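Local coordinates for protein sensor histidine kinase DcuS (Escherichia coli, PDB 3BY8) that senses C4-dicarboxylates such as fumarate and malate through its periplasmic domain and, as a membrane-bound histidine kinase, activates the response regulator DcuR by phosphorylation, at residues Q39-Q44 / L67-P72; D55-V60 / G127-R132; T62-L67 / N117-G122; R108-I113 / V123-L128. One frame throughout, in Å; residues are numbered along the deposited sequence.

Interaction 1 of 4, residues Q39-Q44 / L67-P72; sequences QESGIQ and LRYSHP. With LMR ((2S)-2-hydroxybutanedioic acid), chain B.
Gln44 and His71 are joined by two hydrogen bonds between the side-chain amide and the backbone, in which a helix of the periplasmic Cache domain reads the backbone of the malate-binding loop as a neighbouring strand would. His71 N donates to Gln44 OE1 at 2.9 Å, on a lone pair in the carbonyl plane, while Gln44 NE2 donates to His71 O at 2.8 Å. The glutamine chain leaves anti to its own N (chi1 176°) and bends at chi2, which turns the flat amide onto the loop. At its own backbone, Gln44 N is linked by a water to Tyr69 O. Outside the pair, Ser70 OG bonds to Ile59 O and Tyr69 OH to Lys36 O. With its backbone fixed in this way, the loop sends two side chains into the pocket: Arg68 NE and NH2 grip the two oxygens of one malate carboxylate, and His71 NE2 donates to O4A of the other at 2.8 Å, N-H...O angle 169°.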
loop_
_atom_site.group_PDB
_atom_site.type_symbol
_atom_site.label_atom_id
_atom_site.label_comp_id
_atom_site.label_asym_id
_atom_site.label_seq_id
_atom_site.Cartn_x
_atom_site.Cartn_y
_atom_site.Cartn_z
ATOM N N GLN A 39 15.359 5.929 -0.300
ATOM C CA GLN A 39 16.409 4.916 -0.341
ATOM C C GLN A 39 17.027 4.526 1.000
ATOM O O GLN A 39 17.660 3.477 1.105
ATOM C CB GLN A 39 17.506 5.360 -1.315
ATOM C CG GLN A 39 17.124 5.172 -2.778
ATOM C CD GLN A 39 17.992 5.979 -3.734
ATOM O OE1 GLN A 39 19.224 5.929 -3.672
ATOM N NE2 GLN A 39 17.348 6.726 -4.632
ATOM N N GLU A 40 16.840 5.344 2.029
ATOM C CA GLU A 40 17.416 5.033 3.337
ATOM C C GLU A 40 16.368 4.985 4.447
ATOM O O GLU A 40 16.620 5.455 5.554
ATOM C CB GLU A 40 18.477 6.078 3.689
ATOM C CG GLU A 40 18.795 7.045 2.552
ATOM C CD GLU A 40 19.742 8.160 2.971
ATOM O OE1 GLU A 40 20.009 9.063 2.145
ATOM O OE2 GLU A 40 20.218 8.134 4.127
ATOM N N SER A 41 15.209 4.395 4.157
ATOM C CA SER A 41 14.113 4.322 5.126
ATOM C C SER A 41 14.146 3.172 6.120
ATOM O O SER A 41 14.353 3.380 7.312
ATOM C CB SER A 41 12.764 4.277 4.392
ATOM O OG SER A 41 12.620 5.367 3.501
ATOM N N GLY A 42 13.929 1.960 5.620
ATOM C CA GLY A 42 13.871 0.780 6.466
ATOM C C GLY A 42 12.470 0.241 6.237
ATOM O O GLY A 42 12.100 -0.849 6.698
ATOM N N ILE A 43 11.697 1.027 5.495
ATOM C CA ILE A 43 10.318 0.717 5.157
ATOM C C ILE A 43 10.225 -0.478 4.200
ATOM O O ILE A 43 9.394 -1.369 4.382
ATOM C CB ILE A 43 9.653 1.981 4.552
ATOM C CG1 ILE A 43 9.717 3.123 5.579
ATOM C CG2 ILE A 43 8.218 1.687 4.166
ATOM C CD1 ILE A 43 9.205 4.461 5.096
ATOM N N GLN A 44 11.109 -0.510 3.205
ATOM C CA GLN A 44 11.140 -1.598 2.243
ATOM C C GLN A 44 11.173 -2.966 2.934
ATOM O O GLN A 44 10.399 -3.860 2.600
ATOM C CB GLN A 44 12.348 -1.442 1.323
ATOM C CG GLN A 44 12.529 -2.587 0.335
ATOM C CD GLN A 44 11.521 -2.564 -0.811
ATOM O OE1 GLN A 44 10.586 -1.754 -0.830
ATOM N NE2 GLN A 44 11.708 -3.461 -1.769
ATOM N N LEU A 67 5.556 9.775 -3.779
ATOM C CA LEU A 67 6.847 9.094 -3.964
ATOM C C LEU A 67 6.890 7.814 -3.165
ATOM O O LEU A 67 6.559 7.815 -1.976
ATOM C CB LEU A 67 8.012 9.954 -3.496
ATOM C CG LEU A 67 8.426 11.110 -4.364
ATOM C CD1 LEU A 67 9.791 11.554 -3.853
ATOM C CD2 LEU A 67 8.492 10.696 -5.842
ATOM N N ARG A 68 7.348 6.728 -3.782
ATOM C CA ARG A 68 7.386 5.437 -3.113
ATOM C C ARG A 68 8.513 5.210 -2.131
ATOM O O ARG A 68 9.668 5.564 -2.418
ATOM C CB ARG A 68 7.475 4.304 -4.135
ATOM C CG ARG A 68 6.410 4.286 -5.215
ATOM C CD ARG A 68 6.525 2.956 -5.899
ATOM N NE ARG A 68 5.744 2.850 -7.131
ATOM C CZ ARG A 68 6.122 3.352 -8.306
ATOM N NH1 ARG A 68 7.269 4.023 -8.426
ATOM N NH2 ARG A 68 5.388 3.143 -9.392
ATOM N N TYR A 69 8.171 4.610 -0.994
ATOM C CA TYR A 69 9.140 4.231 0.023
ATOM C C TYR A 69 9.362 2.715 0.041
ATOM O O TYR A 69 10.219 2.201 0.756
ATOM C CB TYR A 69 8.683 4.722 1.385
ATOM C CG TYR A 69 9.152 6.115 1.646
ATOM C CD1 TYR A 69 8.701 7.192 0.882
ATOM C CD2 TYR A 69 10.104 6.356 2.637
ATOM C CE1 TYR A 69 9.192 8.475 1.098
ATOM C CE2 TYR A 69 10.595 7.620 2.860
ATOM C CZ TYR A 69 10.142 8.674 2.096
ATOM O OH TYR A 69 10.642 9.926 2.347
ATOM N N SER A 70 8.563 1.994 -0.742
ATOM C CA SER A 70 8.665 0.551 -0.850
ATOM C C SER A 70 7.964 0.098 -2.127
ATOM O O SER A 70 7.098 0.817 -2.652
ATOM C CB SER A 70 8.021 -0.147 0.348
ATOM O OG SER A 70 6.634 0.151 0.463
ATOM N N HIS A 71 8.380 -1.065 -2.633
ATOM C CA HIS A 71 7.790 -1.675 -3.830
ATOM C C HIS A 71 8.470 -3.020 -4.021
ATOM O O HIS A 71 9.643 -3.148 -3.696
ATOM C CB HIS A 71 8.071 -0.840 -5.076
ATOM C CG HIS A 71 7.240 -1.219 -6.263
ATOM N ND1 HIS A 71 7.552 -2.268 -7.114
ATOM C CD2 HIS A 71 6.111 -0.657 -6.757
ATOM C CE1 HIS A 71 6.645 -2.334 -8.078
ATOM N NE2 HIS A 71 5.761 -1.366 -7.879
ATOM N N PRO A 72 7.756 -4.032 -4.547
ATOM C CA PRO A 72 8.430 -5.325 -4.740
ATOM C C PRO A 72 9.661 -5.201 -5.639
ATOM O O PRO A 72 10.595 -5.993 -5.509
ATOM C CB PRO A 72 7.350 -6.197 -5.364
ATOM C CG PRO A 72 6.102 -5.678 -4.728
ATOM C CD PRO A 72 6.302 -4.171 -4.745
HETATM C C1 LMR B . 2.712 1.404 -7.814
HETATM O O1A LMR B . 3.580 1.137 -7.024
HETATM O O1B LMR B . 2.928 2.229 -8.727
HETATM C C2 LMR B . 1.551 0.462 -7.894
HETATM O O2 LMR B . 0.678 0.771 -9.065
HETATM C C3 LMR B . 1.959 -1.018 -7.763
HETATM C C4 LMR B . 2.428 -1.544 -9.135
HETATM O O4A LMR B . 3.514 -1.171 -9.576
HETATM O O4B LMR B . 1.666 -2.291 -9.815
HETATM O O HOH W 1 12.364 1.710 2.252
#

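Interaction 2 of 4, residues D55-V60 / G127-R132; sequences DLLFIV and GLELSR. With LMR ((2S)-2-hydroxybutanedioic acid), chain B.
Phe58 lies flat over the backbone of Gly127, and this is the tight end of the contact. Gly127 CA sits 3.7 Å from the Phe58 ring centroid, over the face, in a CH-pi contact; malate C3 covers the opposite face. The ring is therefore sandwiched between the strand and the ligand, and the lack of a side chain at Gly127 is what lets it lie so close. Phe58 CG stands between its backbone N and carbonyl carbon (chi1 72°), which folds the ring over the neighbouring strand. Gly127 N donates to Phe58 O at 3.0 Å. In return, Gly127 O accepts from Leu57 N at 2.7 Å and, weakly, from Phe58 N: a classic beta bulge where strand 58-63 begins. Leu56 CD2 meets Leu128 CD2 at 3.6 Å, on the side packed by helix 8-25.

Toward the start of helix 130-138 the packing gives way to an exposed ion pair. Asp55, which closes helix 43-53 in a Schellman motif, reaches Arg132 with OD2 2.7 Å from NH2. The oxygen comes over a face of the guanidinium, and the two planes stand 82° apart, so this is not the flat, two-oxygen pairing of the classic kind. Its strength probably comes from charge more than from directed bonds, and solvent is likely to screen it, whereas the bulge bonds are directional and the ring packs closely on both faces.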
loop_
_atom_site.group_PDB
_atom_site.type_symbol
_atom_site.label_atom_id
_atom_site.label_comp_id
_atom_site.label_asym_id
_atom_site.label_seq_id
_atom_site.Cartn_x
_atom_site.Cartn_y
_atom_site.Cartn_z
ATOM N N ASP A 55 -0.151 -12.790 2.068
ATOM C CA ASP A 55 -0.412 -13.217 0.691
ATOM C C ASP A 55 -0.881 -12.064 -0.181
ATOM O O ASP A 55 -1.962 -12.097 -0.786
ATOM C CB ASP A 55 -1.445 -14.355 0.674
ATOM C CG ASP A 55 -1.285 -15.266 -0.539
ATOM O OD1 ASP A 55 -2.075 -16.225 -0.680
ATOM O OD2 ASP A 55 -0.361 -15.025 -1.353
ATOM N N LEU A 56 -0.028 -11.049 -0.261
ATOM C CA LEU A 56 -0.341 -9.858 -1.022
ATOM C C LEU A 56 0.634 -9.636 -2.181
ATOM O O LEU A 56 1.785 -10.073 -2.168
ATOM C CB LEU A 56 -0.328 -8.647 -0.073
ATOM C CG LEU A 56 -1.291 -8.758 1.119
ATOM C CD1 LEU A 56 -0.927 -7.705 2.172
ATOM C CD2 LEU A 56 -2.741 -8.587 0.658
ATOM N N LEU A 57 0.166 -8.917 -3.196
ATOM C CA LEU A 57 0.985 -8.624 -4.358
ATOM C C LEU A 57 2.001 -7.516 -4.116
ATOM O O LEU A 57 3.111 -7.552 -4.599
ATOM C CB LEU A 57 0.078 -8.225 -5.541
ATOM C CG LEU A 57 0.808 -7.842 -6.836
ATOM C CD1 LEU A 57 1.391 -9.102 -7.514
ATOM C CD2 LEU A 57 -0.168 -7.163 -7.806
ATOM N N PHE A 58 1.582 -6.475 -3.408
ATOM C CA PHE A 58 2.500 -5.392 -3.128
ATOM C C PHE A 58 2.048 -4.556 -1.937
ATOM O O PHE A 58 0.879 -4.495 -1.627
ATOM C CB PHE A 58 2.621 -4.445 -4.340
ATOM C CG PHE A 58 1.392 -3.576 -4.603
ATOM C CD1 PHE A 58 1.159 -2.400 -3.876
ATOM C CD2 PHE A 58 0.510 -3.900 -5.642
ATOM C CE1 PHE A 58 0.066 -1.565 -4.188
ATOM C CE2 PHE A 58 -0.588 -3.057 -5.960
ATOM C CZ PHE A 58 -0.806 -1.890 -5.233
ATOM N N ILE A 59 3.032 -3.965 -1.264
ATOM C CA ILE A 59 2.772 -3.026 -0.171
ATOM C C ILE A 59 3.669 -1.835 -0.474
ATOM O O ILE A 59 4.896 -1.897 -0.346
ATOM C CB ILE A 59 3.111 -3.604 1.221
ATOM C CG1 ILE A 59 2.175 -4.769 1.548
ATOM C CG2 ILE A 59 2.967 -2.474 2.256
ATOM C CD1 ILE A 59 2.374 -5.323 2.975
ATOM N N VAL A 60 3.051 -0.747 -0.937
ATOM C CA VAL A 60 3.754 0.453 -1.320
ATOM C C VAL A 60 3.379 1.650 -0.430
ATOM O O VAL A 60 2.249 2.108 -0.431
ATOM C CB VAL A 60 3.411 0.789 -2.796
ATOM C CG1 VAL A 60 3.899 2.189 -3.186
ATOM C CG2 VAL A 60 4.041 -0.267 -3.696
ATOM N N GLY A 127 -1.881 -4.168 -2.822
ATOM C CA GLY A 127 -2.594 -4.828 -3.895
ATOM C C GLY A 127 -2.661 -6.337 -3.715
ATOM O O GLY A 127 -1.739 -6.949 -3.146
ATOM N N LEU A 128 -3.750 -6.898 -4.222
ATOM C CA LEU A 128 -4.058 -8.329 -4.233
ATOM C C LEU A 128 -4.154 -8.644 -5.729
ATOM O O LEU A 128 -4.948 -8.030 -6.425
ATOM C CB LEU A 128 -5.452 -8.582 -3.622
ATOM C CG LEU A 128 -5.817 -8.333 -2.153
ATOM C CD1 LEU A 128 -7.268 -7.908 -1.997
ATOM C CD2 LEU A 128 -5.562 -9.605 -1.382
ATOM N N GLU A 129 -3.377 -9.604 -6.214
ATOM C CA GLU A 129 -3.408 -9.974 -7.630
ATOM C C GLU A 129 -4.831 -10.387 -8.055
ATOM O O GLU A 129 -5.463 -11.228 -7.410
ATOM C CB GLU A 129 -2.410 -11.112 -7.848
ATOM C CG GLU A 129 -1.864 -11.232 -9.250
ATOM C CD GLU A 129 -0.644 -12.142 -9.315
ATOM O OE1 GLU A 129 -0.171 -12.418 -10.440
ATOM O OE2 GLU A 129 -0.156 -12.574 -8.241
ATOM N N LEU A 130 -5.355 -9.792 -9.126
ATOM C CA LEU A 130 -6.704 -10.123 -9.568
ATOM C C LEU A 130 -6.904 -11.622 -9.807
ATOM O O LEU A 130 -7.950 -12.168 -9.448
ATOM C CB LEU A 130 -7.061 -9.380 -10.863
ATOM C CG LEU A 130 -7.840 -8.080 -10.810
ATOM C CD1 LEU A 130 -8.398 -7.817 -12.222
ATOM C CD2 LEU A 130 -8.963 -8.167 -9.791
ATOM N N SER A 131 -5.916 -12.257 -10.427
ATOM C CA SER A 131 -6.021 -13.684 -10.733
ATOM C C SER A 131 -6.150 -14.507 -9.462
ATOM O O SER A 131 -6.771 -15.576 -9.457
ATOM C CB SER A 131 -4.815 -14.146 -11.563
ATOM O OG SER A 131 -3.594 -13.922 -10.889
ATOM N N ARG A 132 -5.578 -14.006 -8.374
ATOM C CA ARG A 132 -5.667 -14.712 -7.109
ATOM C C ARG A 132 -7.063 -14.492 -6.527
ATOM O O ARG A 132 -7.579 -15.334 -5.798
ATOM C CB ARG A 132 -4.564 -14.234 -6.160
ATOM C CG ARG A 132 -3.191 -14.303 -6.813
ATOM C CD ARG A 132 -2.059 -14.068 -5.829
ATOM N NE ARG A 132 -1.722 -15.282 -5.090
ATOM C CZ ARG A 132 -0.697 -15.387 -4.249
ATOM N NH1 ARG A 132 0.098 -14.345 -4.029
ATOM N NH2 ARG A 132 -0.458 -16.542 -3.636
HETATM C C1 LMR B . 2.712 1.404 -7.814
HETATM O O1A LMR B . 3.580 1.137 -7.024
HETATM O O1B LMR B . 2.928 2.229 -8.727
HETATM C C2 LMR B . 1.551 0.462 -7.894
HETATM O O2 LMR B . 0.678 0.771 -9.065
HETATM C C3 LMR B . 1.959 -1.018 -7.763
HETATM C C4 LMR B . 2.428 -1.544 -9.135
HETATM O O4A LMR B . 3.514 -1.171 -9.576
HETATM O O4B LMR B . 1.666 -2.291 -9.815
#

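Interaction 3 of 4, residues T62-L67 / N117-G122; sequences TDMQSL and NHKQIG
At the far end of the central antiparallel sheet of this Cache domain, strand 58-63 runs into a type I turn, Asp63 to Ser66, beside the start of strand 120-129, where Met64 drapes over Gln120. Bends at chi2 and chi3 of Met64, both -58°, curl the thioether back across the extended glutamine at about a right angle. SD lies 3.5 Å from Gln120 CG, and CE sits 3.7 Å from CD; Met64 CG meanwhile rests 3.6 Å from Ile121 C. No direct hydrogen bond joins the two segments. A water accepting from Met64 N gives only a weak bond to Ile121 O.

The polar bonds instead stiffen each side separately. Gln120 NE2 donates to Gly122 O and also to Ala89 O, which fixes the amide under the methionine. Ile121 and Gly122 both face Ile113 in a classic beta bulge, and Gly122 CA passes close to Thr62 O. On the other segment, Asp63 OD1 accepts from Gln65 N, an Asx turn, and also from Leu67 N, each at 2.9 Å, and the two donors arrive from opposite faces of the carboxylate plane.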
loop_
_atom_site.group_PDB
_atom_site.type_symbol
_atom_site.label_atom_id
_atom_site.label_comp_id
_atom_site.label_asym_id
_atom_site.label_seq_id
_atom_site.Cartn_x
_atom_site.Cartn_y
_atom_site.Cartn_z
ATOM N N THR A 62 3.837 5.584 0.414
ATOM C CA THR A 62 4.244 6.804 -0.271
ATOM C C THR A 62 4.140 8.014 0.652
ATOM O O THR A 62 3.493 7.956 1.719
ATOM C CB THR A 62 3.369 7.151 -1.503
ATOM O OG1 THR A 62 2.139 7.760 -1.087
ATOM C CG2 THR A 62 3.072 5.916 -2.314
ATOM N N ASP A 63 4.811 9.099 0.247
ATOM C CA ASP A 63 4.678 10.364 0.957
ATOM C C ASP A 63 3.488 11.127 0.324
ATOM O O ASP A 63 2.742 10.559 -0.525
ATOM C CB ASP A 63 5.972 11.207 0.887
ATOM C CG ASP A 63 6.417 11.526 -0.530
ATOM O OD1 ASP A 63 5.597 11.596 -1.484
ATOM O OD2 ASP A 63 7.638 11.766 -0.662
ATOM N N MET A 64 3.303 12.403 0.696
ATOM C CA MET A 64 2.173 13.182 0.194
ATOM C C MET A 64 2.250 13.636 -1.272
ATOM O O MET A 64 1.289 14.165 -1.817
ATOM C CB MET A 64 1.915 14.376 1.126
ATOM C CG MET A 64 1.463 13.924 2.526
ATOM S SD MET A 64 -0.060 12.888 2.534
ATOM C CE MET A 64 -1.275 14.016 1.717
ATOM N N GLN A 65 3.389 13.396 -1.896
ATOM C CA GLN A 65 3.553 13.722 -3.306
ATOM C C GLN A 65 3.483 12.423 -4.119
ATOM O O GLN A 65 3.667 12.435 -5.332
ATOM C CB GLN A 65 4.905 14.406 -3.541
ATOM C CG GLN A 65 4.971 15.856 -3.031
ATOM C CD GLN A 65 4.887 15.977 -1.526
ATOM O OE1 GLN A 65 5.736 15.459 -0.799
ATOM N NE2 GLN A 65 3.861 16.669 -1.047
ATOM N N SER A 66 3.225 11.319 -3.415
ATOM C CA SER A 66 3.110 9.982 -3.992
ATOM C C SER A 66 4.434 9.247 -4.278
ATOM O O SER A 66 4.441 8.211 -4.951
ATOM C CB SER A 66 2.214 10.009 -5.236
ATOM O OG SER A 66 2.933 10.239 -6.428
ATOM N N LEU A 67 5.556 9.775 -3.779
ATOM C CA LEU A 67 6.847 9.094 -3.964
ATOM C C LEU A 67 6.890 7.814 -3.165
ATOM O O LEU A 67 6.559 7.815 -1.976
ATOM C CB LEU A 67 8.012 9.954 -3.496
ATOM C CG LEU A 67 8.426 11.110 -4.364
ATOM C CD1 LEU A 67 9.791 11.554 -3.853
ATOM C CD2 LEU A 67 8.492 10.696 -5.842
ATOM N N ASN A 117 -0.084 14.402 15.354
ATOM C CA ASN A 117 -1.070 15.470 15.450
ATOM C C ASN A 117 -2.189 15.309 14.446
ATOM O O ASN A 117 -3.024 16.205 14.275
ATOM C CB ASN A 117 -0.383 16.810 15.225
ATOM C CG ASN A 117 0.718 17.067 16.233
ATOM O OD1 ASN A 117 0.525 16.877 17.437
ATOM N ND2 ASN A 117 1.880 17.490 15.750
ATOM N N HIS A 118 -2.187 14.146 13.802
ATOM C CA HIS A 118 -3.149 13.780 12.778
ATOM C C HIS A 118 -3.053 14.596 11.502
ATOM O O HIS A 118 -4.056 14.863 10.850
ATOM C CB HIS A 118 -4.592 13.791 13.295
ATOM C CG HIS A 118 -5.516 12.939 12.473
ATOM N ND1 HIS A 118 -5.727 11.603 12.735
ATOM C CD2 HIS A 118 -6.248 13.226 11.370
ATOM C CE1 HIS A 118 -6.550 11.102 11.829
ATOM N NE2 HIS A 118 -6.882 12.063 10.990
ATOM N N LYS A 119 -1.842 15.013 11.167
ATOM C CA LYS A 119 -1.556 15.711 9.925
ATOM C C LYS A 119 -1.154 14.563 8.972
ATOM O O LYS A 119 -0.318 13.732 9.326
ATOM C CB LYS A 119 -0.379 16.678 10.135
ATOM C CG LYS A 119 0.153 17.337 8.885
ATOM C CD LYS A 119 1.147 16.440 8.140
ATOM C CE LYS A 119 1.668 17.123 6.872
ATOM N NZ LYS A 119 2.543 16.247 6.042
ATOM N N GLN A 120 -1.729 14.510 7.775
ATOM C CA GLN A 120 -1.382 13.423 6.873
ATOM C C GLN A 120 0.043 13.556 6.377
ATOM O O GLN A 120 0.453 14.649 5.919
ATOM C CB GLN A 120 -2.336 13.379 5.685
ATOM C CG GLN A 120 -2.298 11.981 5.053
ATOM C CD GLN A 120 -3.227 11.783 3.886
ATOM O OE1 GLN A 120 -4.297 12.407 3.797
ATOM N NE2 GLN A 120 -2.852 10.863 2.995
ATOM N N ILE A 121 0.785 12.445 6.434
ATOM C CA ILE A 121 2.170 12.409 5.982
ATOM C C ILE A 121 2.442 11.396 4.866
ATOM O O ILE A 121 3.534 11.389 4.278
ATOM C CB ILE A 121 3.160 12.151 7.153
ATOM C CG1 ILE A 121 2.817 10.856 7.884
ATOM C CG2 ILE A 121 3.122 13.355 8.118
ATOM C CD1 ILE A 121 3.854 10.439 8.933
ATOM N N GLY A 122 1.469 10.547 4.559
ATOM C CA GLY A 122 1.677 9.587 3.497
ATOM C C GLY A 122 0.473 8.712 3.265
ATOM O O GLY A 122 -0.627 9.024 3.708
HETATM O O HOH W 2 5.018 14.024 2.527
#

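Interaction 4 of 4, residues R108-I113 / V123-L128; sequences RVFTPI and VVAIGL. With LMR ((2S)-2-hydroxybutanedioic acid), chain B.
Val109 and Ile126 exchange both backbone bonds, the first of two such pairs in the hairpin of strands 106-114 and 120-129. Val109 N donates to Ile126 O and Ile126 N to Val109 O, each at 2.8 Å; Thr111 and Val124 repeat the exchange. The carbonyls do double duty, since Ile126 O also receives the CA-H of Arg108, and Val124 O that of Phe110. Backbone groups pointing outward are used by the flanking strands, as in the bonds of Arg108 with Ala97 and of Val123 with Thr62.

Side chains sort onto two faces. Val109 and Ile126 pack toward helix 8-25, while Phe110 sets CE2 3.5 Å from Ala125 CB and turns its edge to Val123 CG1. Thr111 OG1 bonds to Glu94 OE2. On the Phe110 face, Arg108 bends at chi2 and chi3 and leads its guanidinium away from the sheet to malate. Its NH1 donates to the hydroxyl O2 at 2.9 Å, in the guanidinium plane, and NH2 adds a longer bond of 3.3 Å. NE pairs with Asp85, and NH2 also reaches Lys82 O. With NE, NH1 and NH2 each bonded to protein or ligand, this buried arginine probably keeps its charge, balanced in part by Asp85.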
loop_
_atom_site.group_PDB
_atom_site.type_symbol
_atom_site.label_atom_id
_atom_site.label_comp_id
_atom_site.label_asym_id
_atom_site.label_seq_id
_atom_site.Cartn_x
_atom_site.Cartn_y
_atom_site.Cartn_z
ATOM N N ARG A 108 -6.798 -3.233 -5.321
ATOM C CA ARG A 108 -5.924 -2.375 -4.534
ATOM C C ARG A 108 -6.665 -1.552 -3.514
ATOM O O ARG A 108 -7.744 -1.054 -3.763
ATOM C CB ARG A 108 -5.201 -1.455 -5.529
ATOM C CG ARG A 108 -4.370 -2.233 -6.546
ATOM C CD ARG A 108 -4.386 -1.623 -7.971
ATOM N NE ARG A 108 -3.936 -0.224 -8.052
ATOM C CZ ARG A 108 -2.726 0.161 -8.421
ATOM N NH1 ARG A 108 -1.774 -0.711 -8.744
ATOM N NH2 ARG A 108 -2.482 1.465 -8.551
ATOM N N VAL A 109 -6.055 -1.415 -2.339
ATOM C CA VAL A 109 -6.624 -0.633 -1.259
ATOM C C VAL A 109 -5.611 0.406 -0.782
ATOM O O VAL A 109 -4.374 0.237 -0.904
ATOM C CB VAL A 109 -7.094 -1.528 -0.054
ATOM C CG1 VAL A 109 -8.048 -2.615 -0.596
ATOM C CG2 VAL A 109 -5.917 -2.155 0.699
ATOM N N PHE A 110 -6.163 1.466 -0.198
ATOM C CA PHE A 110 -5.329 2.608 0.198
ATOM C C PHE A 110 -5.833 3.198 1.485
ATOM O O PHE A 110 -7.043 3.340 1.677
ATOM C CB PHE A 110 -5.430 3.744 -0.867
ATOM C CG PHE A 110 -5.010 3.335 -2.240
ATOM C CD1 PHE A 110 -5.881 2.600 -3.060
ATOM C CD2 PHE A 110 -3.748 3.677 -2.730
ATOM C CE1 PHE A 110 -5.481 2.216 -4.356
ATOM C CE2 PHE A 110 -3.360 3.301 -4.007
ATOM C CZ PHE A 110 -4.228 2.569 -4.828
ATOM N N THR A 111 -4.910 3.577 2.365
ATOM C CA THR A 111 -5.296 4.249 3.600
ATOM C C THR A 111 -4.248 5.328 3.937
ATOM O O THR A 111 -3.061 5.168 3.662
ATOM C CB THR A 111 -5.482 3.223 4.774
ATOM O OG1 THR A 111 -6.271 3.828 5.809
ATOM C CG2 THR A 111 -4.124 2.789 5.368
ATOM N N PRO A 112 -4.684 6.451 4.537
ATOM C CA PRO A 112 -3.725 7.506 4.869
ATOM C C PRO A 112 -2.838 7.222 6.072
ATOM O O PRO A 112 -3.241 6.452 6.973
ATOM C CB PRO A 112 -4.611 8.754 5.070
ATOM C CG PRO A 112 -5.950 8.189 5.464
ATOM C CD PRO A 112 -6.085 6.863 4.746
ATOM N N ILE A 113 -1.654 7.834 6.097
ATOM C CA ILE A 113 -0.694 7.735 7.208
ATOM C C ILE A 113 -0.701 9.133 7.857
ATOM O O ILE A 113 -0.546 10.155 7.149
ATOM C CB ILE A 113 0.732 7.441 6.717
ATOM C CG1 ILE A 113 0.752 6.116 5.942
ATOM C CG2 ILE A 113 1.701 7.330 7.936
ATOM C CD1 ILE A 113 2.091 5.775 5.323
ATOM N N VAL A 123 0.712 7.631 2.532
ATOM C CA VAL A 123 -0.306 6.661 2.180
ATOM C C VAL A 123 0.290 5.256 2.190
ATOM O O VAL A 123 1.459 5.076 1.877
ATOM C CB VAL A 123 -0.812 6.943 0.731
ATOM C CG1 VAL A 123 -1.785 5.850 0.274
ATOM C CG2 VAL A 123 -1.498 8.309 0.680
ATOM N N VAL A 124 -0.507 4.286 2.617
ATOM C CA VAL A 124 -0.106 2.878 2.473
ATOM C C VAL A 124 -1.068 2.323 1.408
ATOM O O VAL A 124 -2.298 2.376 1.557
ATOM C CB VAL A 124 -0.268 2.019 3.739
ATOM C CG1 VAL A 124 0.202 0.607 3.428
ATOM C CG2 VAL A 124 0.542 2.590 4.899
ATOM N N ALA A 125 -0.467 1.821 0.322
ATOM C CA ALA A 125 -1.189 1.213 -0.796
ATOM C C ALA A 125 -0.880 -0.292 -0.822
ATOM O O ALA A 125 0.296 -0.671 -0.771
ATOM C CB ALA A 125 -0.730 1.860 -2.117
ATOM N N ILE A 126 -1.906 -1.138 -0.931
ATOM C CA ILE A 126 -1.683 -2.608 -0.960
ATOM C C ILE A 126 -2.496 -3.245 -2.090
ATOM O O ILE A 126 -3.641 -2.868 -2.313
ATOM C CB ILE A 126 -2.085 -3.248 0.395
ATOM C CG1 ILE A 126 -1.152 -2.708 1.479
ATOM C CG2 ILE A 126 -2.043 -4.790 0.314
ATOM C CD1 ILE A 126 -1.305 -3.406 2.856
ATOM N N GLY A 127 -1.881 -4.168 -2.822
ATOM C CA GLY A 127 -2.594 -4.828 -3.895
ATOM C C GLY A 127 -2.661 -6.337 -3.715
ATOM O O GLY A 127 -1.739 -6.949 -3.146
ATOM N N LEU A 128 -3.750 -6.898 -4.222
ATOM C CA LEU A 128 -4.058 -8.329 -4.233
ATOM C C LEU A 128 -4.154 -8.644 -5.729
ATOM O O LEU A 128 -4.948 -8.030 -6.425
ATOM C CB LEU A 128 -5.452 -8.582 -3.622
ATOM C CG LEU A 128 -5.817 -8.333 -2.153
ATOM C CD1 LEU A 128 -7.268 -7.908 -1.997
ATOM C CD2 LEU A 128 -5.562 -9.605 -1.382
HETATM C C1 LMR B . 2.712 1.404 -7.814
HETATM O O1A LMR B . 3.580 1.137 -7.024
HETATM O O1B LMR B . 2.928 2.229 -8.727
HETATM C C2 LMR B . 1.551 0.462 -7.894
HETATM O O2 LMR B . 0.678 0.771 -9.065
HETATM C C3 LMR B . 1.959 -1.018 -7.763
HETATM C C4 LMR B . 2.428 -1.544 -9.135
HETATM O O4A LMR B . 3.514 -1.171 -9.576
HETATM O O4B LMR B . 1.666 -2.291 -9.815
#

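How the interactions relate
Three of the four contacts reach the malate: interaction 1 brings Arg68 and His71 to its carboxylates, interaction 2 lays Phe58 beneath its carbon chain, and interaction 4 supplies Arg108 to its hydroxyl. Gly101, Phe102 and Leu103 add backbone N-H groups. Interactions 2 and 4 have centres 11 Å apart and share Gly127 and Leu128; Val60 N to Ala125 O, 2.8 Å, ties them across the sheet. Interaction 1 packs on the same edge strand, with Pro72 CG 3.7 Å from Phe58 CB. Interaction 3 lies about 22 Å from interaction 2, centre to centre, at the other end of the same strand pair, and joins interaction 4 through Thr62 N to Val123 O, 2.8 Å.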